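Local coordinates for translocated intimin receptor Tir (PDB 2ZQK), which acts as the host-membrane receptor for bacterial intimin, letting attached bacteria trigger actin pedestal formation beneath them, and is represented here by its extracellular intimin-binding domain, at residues 10-15 / 53-58. Sequence-based numbering, arbitrary orientation.
Sequences TATRDQ and EQAKAA
Thr12 fits its methyl group against the turn of 53-58 that carries Ala55 and Ala58: CG2 lies 3.8 Å from Ala55 CA and 4.0 Å from Ala58 CB. The torsion accounts for this approach, since chi1 of -67° sets OG1 beside the backbone N and leaves CG2 anti to it, reaching the other helix. The hydroxyl hydrogen-bonds the carbonyl oxygen of Thr8, one turn back, so its polar need is met within helix 7-21. Ala55, which is buried, brings its small CB within 3.9 Å of Arg13 CB, and Arg13 CA and Ala55 CA, the nearest such pair across the segments, are 5.0 Å apart. The small side chains of Ala55 and Ala58 are consistent with the 8.1 Å approach of the segment axes. At 147° between their N-to-C directions, the segments belong to an antiparallel helical hairpin, in which helices 7-21 and 45-67 pack together and the small two-stranded sheet lies in the connection between them. Beyond its packed CB, partly exposed Arg13 is held more loosely: 53-58 buries less than half as much of it as of Thr12. The Arg13 side chain leaves with CG anti to the backbone N, then bends at chi2 and chi3, and NE passes 3.9 Å from Ala55 CB, the guanidinium plane lying oblique to that methyl. Glu52 and Glu9 offer the group long, weak ion pairs.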
# COMPACT_ATOMS: atom_id res chain seq x y z
N THR B 10 -0.44 -3.97 -39.02
CA THR B 10 0.43 -3.44 -37.98
C THR B 10 -0.30 -2.48 -37.03
O THR B 10 -0.22 -2.63 -35.82
CB THR B 10 1.67 -2.74 -38.60
OG1 THR B 10 2.44 -3.71 -39.32
CG2 THR B 10 2.55 -2.12 -37.52
N ALA B 11 -1.01 -1.50 -37.58
CA ALA B 11 -1.73 -0.55 -36.75
C ALA B 11 -2.66 -1.33 -35.84
O ALA B 11 -2.66 -1.12 -34.62
CB ALA B 11 -2.54 0.41 -37.60
N THR B 12 -3.45 -2.22 -36.43
CA THR B 12 -4.38 -3.05 -35.67
C THR B 12 -3.64 -3.77 -34.55
O THR B 12 -4.00 -3.65 -33.37
CB THR B 12 -5.06 -4.09 -36.57
OG1 THR B 12 -5.91 -3.43 -37.51
CG2 THR B 12 -5.90 -5.05 -35.75
N ARG B 13 -2.59 -4.52 -34.90
CA ARG B 13 -1.80 -5.25 -33.91
C ARG B 13 -1.41 -4.36 -32.73
O ARG B 13 -1.50 -4.79 -31.57
CB ARG B 13 -0.54 -5.80 -34.55
CG ARG B 13 0.50 -6.27 -33.55
CD ARG B 13 0.75 -7.74 -33.72
NE ARG B 13 0.77 -8.09 -35.13
CZ ARG B 13 1.67 -7.63 -36.00
NH1 ARG B 13 2.62 -6.81 -35.59
NH2 ARG B 13 1.58 -7.98 -37.28
N ASP B 14 -0.96 -3.14 -33.01
CA ASP B 14 -0.57 -2.20 -31.96
C ASP B 14 -1.76 -1.90 -31.08
O ASP B 14 -1.68 -1.99 -29.86
CB ASP B 14 -0.07 -0.87 -32.53
CG ASP B 14 1.32 -0.97 -33.14
OD1 ASP B 14 2.16 -1.77 -32.65
OD2 ASP B 14 1.58 -0.23 -34.12
N GLN B 15 -2.87 -1.55 -31.71
CA GLN B 15 -4.08 -1.21 -31.00
C GLN B 15 -4.60 -2.35 -30.11
O GLN B 15 -4.88 -2.14 -28.93
CB GLN B 15 -5.16 -0.83 -31.99
CG GLN B 15 -6.45 -0.42 -31.36
CD GLN B 15 -7.60 -0.64 -32.29
OE1 GLN B 15 -7.62 -0.11 -33.41
NE2 GLN B 15 -8.57 -1.44 -31.86
N GLU B 53 -4.01 -13.08 -35.23
CA GLU B 53 -5.01 -13.44 -36.24
C GLU B 53 -5.84 -12.23 -36.59
O GLU B 53 -6.02 -11.93 -37.76
CB GLU B 53 -5.92 -14.55 -35.72
CG GLU B 53 -5.18 -15.85 -35.51
CD GLU B 53 -4.39 -16.22 -36.72
OE1 GLU B 53 -5.00 -16.59 -37.75
OE2 GLU B 53 -3.14 -16.12 -36.66
N GLN B 54 -6.37 -11.56 -35.56
CA GLN B 54 -7.18 -10.36 -35.74
C GLN B 54 -6.43 -9.36 -36.61
O GLN B 54 -6.98 -8.82 -37.57
CB GLN B 54 -7.49 -9.72 -34.38
CG GLN B 54 -8.61 -10.39 -33.61
CD GLN B 54 -8.87 -9.70 -32.27
OE1 GLN B 54 -8.13 -9.89 -31.30
NE2 GLN B 54 -9.92 -8.89 -32.23
N ALA B 55 -5.17 -9.11 -36.26
CA ALA B 55 -4.33 -8.21 -37.03
C ALA B 55 -4.35 -8.62 -38.51
O ALA B 55 -4.51 -7.79 -39.40
CB ALA B 55 -2.92 -8.23 -36.48
N LYS B 56 -4.19 -9.92 -38.77
CA LYS B 56 -4.19 -10.42 -40.14
C LYS B 56 -5.53 -10.29 -40.84
O LYS B 56 -5.58 -10.07 -42.05
CB LYS B 56 -3.78 -11.89 -40.20
CG LYS B 56 -2.39 -12.22 -39.72
CD LYS B 56 -1.90 -13.50 -40.39
CE LYS B 56 -0.79 -14.17 -39.62
NZ LYS B 56 -1.33 -14.92 -38.45
N ALA B 57 -6.62 -10.45 -40.10
CA ALA B 57 -7.96 -10.35 -40.69
C ALA B 57 -8.21 -8.92 -41.12
O ALA B 57 -8.83 -8.68 -42.16
CB ALA B 57 -9.03 -10.80 -39.70
N ALA B 58 -7.72 -7.98 -40.32
CA ALA B 58 -7.86 -6.56 -40.61
C ALA B 58 -7.11 -6.30 -41.91
O ALA B 58 -7.58 -5.55 -42.76
CB ALA B 58 -7.26 -5.73 -39.49